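Local coordinates for protein acetone carboxylase alpha subunit (Xanthobacter autotrophicus Py2, PDB 5M45) that belongs to the hydantoinase B/oxoprolinase family and binds a manganese ion in a buried site built from histidine and aspartate side chains, at residues V112-A117 with H348-T353; N142-L145 with H150-D153. All coordinates share one frame; numbering follows the deposited sequence.

Interaction 1. Residues V112-A117 with H348-T353. With AE4 (3,6,9,12,15-pentaoxaheptadecan-1-ol), chain P.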
ATOM      1  N   VAL A 112       5.661  21.854  10.126  1.00 10.88           N
ATOM      2  CA  VAL A 112       6.977  22.493  10.285  1.00 10.81           C
ATOM      3  C   VAL A 112       7.932  21.423  10.880  1.00 10.81           C
ATOM      4  O   VAL A 112       9.003  21.153  10.316  1.00 10.79           O
ATOM      5  CB  VAL A 112       6.920  23.772  11.160  1.00 10.85           C
ATOM      6  CG1 VAL A 112       8.303  24.252  11.536  1.00 10.93           C
ATOM      7  CG2 VAL A 112       6.135  24.885  10.472  1.00 10.80           C
ATOM      8  N   GLY A 113       7.486  20.767  11.963  1.00 10.63           N
ATOM      9  CA  GLY A 113       8.247  19.696  12.609  1.00 10.69           C
ATOM     10  C   GLY A 113       8.316  18.396  11.838  1.00 10.70           C
ATOM     11  O   GLY A 113       9.390  17.811  11.730  1.00 10.75           O
ATOM     12  N   THR A 114       7.184  17.917  11.287  1.00 10.60           N
ATOM     13  CA  THR A 114       7.181  16.612  10.553  1.00 10.58           C
ATOM     14  C   THR A 114       8.065  16.641   9.294  1.00 10.76           C
ATOM     15  O   THR A 114       8.835  15.711   9.052  1.00 10.84           O
ATOM     16  CB  THR A 114       5.785  16.120  10.167  1.00 10.44           C
ATOM     17  OG1 THR A 114       5.225  17.007   9.199  1.00 10.25           O
ATOM     18  CG2 THR A 114       4.874  16.057  11.359  1.00 10.45           C
ATOM     19  N   MET A 115       8.008  17.705   8.515  1.00 10.98           N
ATOM     20  CA  MET A 115       8.799  17.795   7.247  1.00 11.27           C
ATOM     21  C   MET A 115      10.306  17.969   7.560  1.00 11.44           C
ATOM     22  O   MET A 115      11.162  17.394   6.866  1.00 11.51           O
ATOM     23  CB  MET A 115       8.285  18.908   6.325  1.00 11.46           C
ATOM     24  CG  MET A 115       6.910  18.610   5.718  1.00 11.51           C
ATOM     25  SD  MET A 115       6.261  19.832   4.519  1.00 11.90           S
ATOM     26  CE  MET A 115       6.093  21.299   5.494  1.00 11.81           C
ATOM     27  N   GLY A 116      10.623  18.713   8.625  1.00 11.47           N
ATOM     28  CA  GLY A 116      12.020  18.800   9.077  1.00 11.58           C
ATOM     29  C   GLY A 116      12.582  17.460   9.555  1.00 11.57           C
ATOM     30  O   GLY A 116      13.752  17.109   9.264  1.00 11.67           O
ATOM     31  N   ALA A 117      11.756  16.701  10.286  1.00 11.36           N
ATOM     32  CA  ALA A 117      12.156  15.372  10.722  1.00 11.29           C
ATOM     33  C   ALA A 117      12.344  14.400   9.536  1.00 11.22           C
ATOM     34  O   ALA A 117      13.197  13.533   9.599  1.00 11.27           O
ATOM     35  CB  ALA A 117      11.173  14.823  11.752  1.00 11.29           C
ATOM     36  N   HIS A 348       3.680   9.325  17.247  1.00 11.61           N
ATOM     37  CA  HIS A 348       5.131   9.271  17.107  1.00 11.85           C
ATOM     38  C   HIS A 348       5.695  10.442  17.898  1.00 11.92           C
ATOM     39  O   HIS A 348       4.981  11.446  18.100  1.00 11.84           O
ATOM     40  CB  HIS A 348       5.497   9.372  15.625  1.00 11.93           C
ATOM     41  CG  HIS A 348       6.942   9.133  15.300  1.00 12.07           C
ATOM     42  ND1 HIS A 348       7.902  10.102  15.453  1.00 12.18           N
ATOM     43  CD2 HIS A 348       7.572   8.078  14.726  1.00 12.26           C
ATOM     44  CE1 HIS A 348       9.078   9.640  15.045  1.00 12.39           C
ATOM     45  NE2 HIS A 348       8.901   8.416  14.586  1.00 12.38           N
ATOM     46  N   GLN A 349       6.937  10.319  18.363  1.00 11.94           N
ATOM     47  CA  GLN A 349       7.563  11.387  19.151  1.00 12.26           C
ATOM     48  C   GLN A 349       7.559  12.752  18.423  1.00 12.25           C
ATOM     49  O   GLN A 349       7.339  13.784  19.040  1.00 12.67           O
ATOM     50  CB  GLN A 349       8.967  10.964  19.665  1.00 12.50           C
ATOM     51  CG  GLN A 349      10.059  10.880  18.595  1.00 12.78           C
ATOM     52  CD  GLN A 349      11.418  10.554  19.228  1.00 13.31           C
ATOM     53  OE1 GLN A 349      12.267  11.411  19.371  1.00 13.26           O
ATOM     54  NE2 GLN A 349      11.600   9.315  19.621  1.00 13.63           N
ATOM     55  N   VAL A 350       7.797  12.757  17.124  1.00 12.25           N
ATOM     56  CA  VAL A 350       7.791  13.975  16.311  1.00 12.22           C
ATOM     57  C   VAL A 350       6.404  14.632  16.233  1.00 11.98           C
ATOM     58  O   VAL A 350       6.291  15.844  16.472  1.00 11.91           O
ATOM     59  CB  VAL A 350       8.321  13.710  14.869  1.00 12.45           C
ATOM     60  CG1 VAL A 350       8.125  14.930  13.990  1.00 12.56           C
ATOM     61  CG2 VAL A 350       9.804  13.292  14.877  1.00 12.64           C
ATOM     62  N   SER A 351       5.361  13.881  15.861  1.00 11.55           N
ATOM     63  CA  SER A 351       4.027  14.474  15.781  1.00 11.32           C
ATOM     64  C   SER A 351       3.519  14.935  17.169  1.00 11.28           C
ATOM     65  O   SER A 351       2.894  15.985  17.275  1.00 10.68           O
ATOM     66  CB  SER A 351       3.031  13.512  15.119  1.00 11.22           C
ATOM     67  OG  SER A 351       2.920  12.270  15.834  1.00 11.21           O
ATOM     68  N   PHE A 352       3.792  14.139  18.215  1.00 11.31           N
ATOM     69  CA  PHE A 352       3.389  14.520  19.550  1.00 11.51           C
ATOM     70  C   PHE A 352       4.033  15.836  20.027  1.00 11.65           C
ATOM     71  O   PHE A 352       3.324  16.743  20.478  1.00 11.75           O
ATOM     72  CB  PHE A 352       3.675  13.400  20.564  1.00 11.68           C
ATOM     73  CG  PHE A 352       3.133  13.683  21.951  1.00 11.77           C
ATOM     74  CD1 PHE A 352       1.802  13.447  22.235  1.00 11.85           C
ATOM     75  CD2 PHE A 352       3.937  14.196  22.922  1.00 11.92           C
ATOM     76  CE1 PHE A 352       1.281  13.732  23.509  1.00 11.87           C
ATOM     77  CE2 PHE A 352       3.436  14.444  24.224  1.00 12.19           C
ATOM     78  CZ  PHE A 352       2.105  14.235  24.500  1.00 12.04           C
ATOM     79  N   THR A 353       5.347  15.956  19.906  1.00 11.86           N
ATOM     80  CA  THR A 353       6.074  17.152  20.355  1.00 11.86           C
ATOM     81  C   THR A 353       5.866  18.387  19.426  1.00 12.02           C
ATOM     82  O   THR A 353       5.832  19.559  19.914  1.00 12.06           O
ATOM     83  CB  THR A 353       7.569  16.876  20.557  1.00 12.01           C
ATOM     84  OG1 THR A 353       8.183  16.469  19.328  1.00 11.97           O
ATOM     85  CG2 THR A 353       7.797  15.817  21.658  1.00 11.98           C
TER
HETATM   86  C2  AE4 P 804      19.543  17.594  26.293  1.00 58.16           C
HETATM   87  C3  AE4 P 804      20.188  17.261  24.949  1.00 58.74           C
HETATM   88  O4  AE4 P 804      20.178  18.426  24.117  1.00 60.68           O
HETATM   89  C5  AE4 P 804      21.117  18.422  23.030  1.00 58.15           C
HETATM   90  C6  AE4 P 804      20.596  19.270  21.864  1.00 55.65           C
HETATM   91  O7  AE4 P 804      20.206  18.474  20.734  1.00 52.61           O
HETATM   92  C8  AE4 P 804      18.991  17.742  20.960  1.00 48.18           C
HETATM   93  C9  AE4 P 804      18.701  16.869  19.752  1.00 45.03           C
HETATM   94  C11 AE4 P 804      16.433  17.342  19.095  1.00 34.14           C
HETATM   95  O10 AE4 P 804      17.822  17.571  18.873  1.00 41.13           O
HETATM   96  C12 AE4 P 804      15.704  18.674  19.068  1.00 31.27           C
HETATM   97  O13 AE4 P 804      15.359  19.030  17.728  1.00 27.29           O
HETATM   98  C14 AE4 P 804      14.230  19.894  17.681  1.00 25.74           C
HETATM   99  C15 AE4 P 804      14.026  20.404  16.259  1.00 24.08           C
HETATM  100  O16 AE4 P 804      13.516  19.333  15.466  1.00 22.39           O
HETATM  101  C17 AE4 P 804      12.105  19.353  15.282  1.00 20.35           C
HETATM  102  C18 AE4 P 804      11.759  18.267  14.271  1.00 19.83           C
HETATM  103  O19 AE4 P 804      12.475  18.503  13.037  1.00 18.62           O

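Interaction 2. Residues N142-L145 with H150-D153. With MN (manganese (II) ion), chain M.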
ATOM      1  N   ASN A 142       5.188  10.666   3.269  1.00 11.41           N
ATOM      2  CA  ASN A 142       4.124  10.737   4.287  1.00 11.19           C
ATOM      3  C   ASN A 142       4.270   9.743   5.443  1.00 11.45           C
ATOM      4  O   ASN A 142       3.300   9.531   6.196  1.00 11.54           O
ATOM      5  CB  ASN A 142       2.737  10.603   3.635  1.00 11.18           C
ATOM      6  CG  ASN A 142       2.443   9.182   3.183  1.00 11.17           C
ATOM      7  OD1 ASN A 142       3.343   8.346   3.192  1.00 11.26           O
ATOM      8  ND2 ASN A 142       1.184   8.892   2.822  1.00 10.99           N
ATOM      9  N   ASP A 143       5.449   9.137   5.612  1.00 11.55           N
ATOM     10  CA  ASP A 143       5.617   7.965   6.472  1.00 11.60           C
ATOM     11  C   ASP A 143       5.556   8.325   7.967  1.00 11.76           C
ATOM     12  O   ASP A 143       6.442   9.017   8.487  1.00 11.75           O
ATOM     13  CB  ASP A 143       6.979   7.316   6.113  1.00 11.74           C
ATOM     14  CG  ASP A 143       7.250   6.003   6.820  1.00 11.80           C
ATOM     15  OD1 ASP A 143       6.369   5.490   7.594  1.00 11.82           O
ATOM     16  OD2 ASP A 143       8.354   5.470   6.568  1.00 11.82           O
ATOM     17  N   SER A 144       4.503   7.873   8.661  1.00 11.69           N
ATOM     18  CA  SER A 144       4.379   8.139  10.087  1.00 11.90           C
ATOM     19  C   SER A 144       5.429   7.433  10.964  1.00 12.03           C
ATOM     20  O   SER A 144       5.670   7.887  12.095  1.00 12.03           O
ATOM     21  CB  SER A 144       2.968   7.821  10.604  1.00 11.97           C
ATOM     22  OG  SER A 144       2.024   8.691  10.020  1.00 11.82           O
ATOM     23  N   LEU A 145       6.096   6.376  10.466  1.00 12.06           N
ATOM     24  CA  LEU A 145       7.193   5.745  11.243  1.00 12.39           C
ATOM     25  C   LEU A 145       8.425   6.642  11.423  1.00 12.61           C
ATOM     26  O   LEU A 145       9.233   6.382  12.308  1.00 13.36           O
ATOM     27  CB  LEU A 145       7.600   4.379  10.655  1.00 12.33           C
ATOM     28  CG  LEU A 145       6.628   3.245  10.952  1.00 12.26           C
ATOM     29  CD1 LEU A 145       6.987   1.955  10.212  1.00 12.35           C
ATOM     30  CD2 LEU A 145       6.510   2.981  12.430  1.00 12.43           C
ATOM     31  N   HIS A 150      -0.196  11.435   9.930  1.00 11.26           N
ATOM     32  CA  HIS A 150      -0.956  10.323   9.331  1.00 11.40           C
ATOM     33  C   HIS A 150      -0.748  10.313   7.822  1.00 11.50           C
ATOM     34  O   HIS A 150      -0.287  11.310   7.270  1.00 11.31           O
ATOM     35  CB  HIS A 150      -2.473  10.356   9.704  1.00 11.44           C
ATOM     36  CG  HIS A 150      -3.230  11.566   9.241  1.00 11.46           C
ATOM     37  ND1 HIS A 150      -4.601  11.637   9.306  1.00 11.69           N
ATOM     38  CD2 HIS A 150      -2.831  12.741   8.701  1.00 11.60           C
ATOM     39  CE1 HIS A 150      -5.010  12.829   8.895  1.00 11.68           C
ATOM     40  NE2 HIS A 150      -3.955  13.516   8.523  1.00 11.61           N
ATOM     41  N   PRO A 151      -1.083   9.202   7.148  1.00 11.74           N
ATOM     42  CA  PRO A 151      -0.834   9.126   5.695  1.00 11.77           C
ATOM     43  C   PRO A 151      -1.505  10.202   4.816  1.00 11.90           C
ATOM     44  O   PRO A 151      -0.908  10.624   3.820  1.00 11.97           O
ATOM     45  CB  PRO A 151      -1.306   7.721   5.326  1.00 11.83           C
ATOM     46  CG  PRO A 151      -1.117   6.926   6.610  1.00 12.01           C
ATOM     47  CD  PRO A 151      -1.516   7.887   7.698  1.00 11.83           C
ATOM     48  N   CYS A 152      -2.676  10.718   5.195  1.00 11.91           N
ATOM     49  CA  CYS A 152      -3.330  11.755   4.415  1.00 12.17           C
ATOM     50  C   CYS A 152      -2.633  13.142   4.342  1.00 12.06           C
ATOM     51  O   CYS A 152      -3.033  13.991   3.521  1.00 12.07           O
ATOM     52  CB  CYS A 152      -4.791  11.913   4.809  1.00 12.56           C
ATOM     53  SG  CYS A 152      -5.830  10.591   4.121  1.00 13.31           S
ATOM     54  N   ASP A 153      -1.624  13.392   5.196  1.00 11.77           N
ATOM     55  CA  ASP A 153      -0.834  14.596   5.068  1.00 11.67           C
ATOM     56  C   ASP A 153       0.404  14.308   4.199  1.00 11.60           C
ATOM     57  O   ASP A 153       1.395  13.734   4.684  1.00 12.13           O
ATOM     58  CB  ASP A 153      -0.464  15.163   6.421  1.00 11.64           C
ATOM     59  CG  ASP A 153      -1.663  15.701   7.170  1.00 11.67           C
ATOM     60  OD1 ASP A 153      -2.694  16.022   6.518  1.00 11.67           O
ATOM     61  OD2 ASP A 153      -1.617  15.813   8.425  1.00 11.72           O
TER
HETATM   62 MN    MN M 801      -4.227  15.725   7.846  1.00 11.33          MN

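Interaction 1. Residues V112-A117 with H348-T353
Val350 turns both of its methyl groups onto helix 111-124, where they straddle the methyl of Ala117. CG2 of Val350 lies 3.7 Å from Ala117 CB, and CG1 lies 3.8 Å from the same Ala117 CB. CG1 is anti to the backbone N (chi1 172°), which carries it back toward the N-terminal side, to Thr114 CA and Gly113 O. The axes of segments 112-117 and 349-353 run nearly antiparallel, at 155°, and come within 9.0 Å. The small residues Gly113 and Ala117 are consistent with this approach. His348 is the N-cap of helix 349-361. Its ring is turned so that His348 ND1 accepts from Val350 N at 3.1 Å, with the donor close to the ring plane. This probably helps fix the start of the helix that presents Val350. Gly113 O receives Ala117 N in the helix and also a weak bond from O19 of the AE4 ligand, at 3.4 Å. Lys120 gives the ligand another hydrogen bond, and Phe773 packs on Val350 from the C-terminal tail. Several polar groups, such as the Gln349 amide, bond residues outside the segments. No hydrogen bond joins the two segments, which meet through buried apolar contact.

Interaction 2. Residues N142-L145 with H150-D153
The flat amide of Asn142 meets the peptide carbonyl of Pro151, and the flat ring of His150 looks the other way, to the metal. His150 to Asp153 form a type I beta turn, in the connection between antiparallel strands 138-141 and 153-162. Cys152 CB lies over one face of the His150 ring, 4.1 Å above its plane and toward the rim. Asp153 CG sits at the ring edge, in plane. The turn brings two manganese ligands to the same side. His150 NE2 binds the manganese ion at 2.3 Å and Asp153 OD1 binds it at 2.0 Å. His175 is a further ligand, and His150 ND1, on the far side of the ring, is hydrogen-bonded to Ser398 O, a second-shell contact that probably helps set the ring rotation.

Asn142 holds the turn from behind. Its CG stands between the backbone N and the carbonyl carbon (chi1 74°), which brings ND2 to the turn. Asn142 ND2 donates to Pro151 O over 2.9 Å, with an N-H...O angle of 149°, and the acceptor is 20° out of the amide plane. ND2 also bonds Tyr199 O, and OD1 accepts from Ile201 N, so three bonds grip this buried amide. Asn142 CB also packs against the turn, 3.6 Å from Asp153 O. Ser144 OG is hydrogen-bonded to Asn148 O and rests 3.5 Å from His150 CA.

From the N terminus, the chain lays down strands 90-95 and 101-104 of the seven-stranded antiparallel sheet, passes through helix 111-124, which supplies one side of interaction 1, and returns to the sheet at strand 138-141. Interaction 2 closes a short loop there, with four residues between its segments, leading into strand 153-162. The chain returns to interaction 1 only at helix 349-361, after 230 intervening residues. The small loop is therefore nested inside the large one. Their centres are 11 Å apart, and they touch directly: His348 NE2 makes a weak hydrogen bond to Leu145 O. Together they tie two helices to the sheet connection that carries the manganese site.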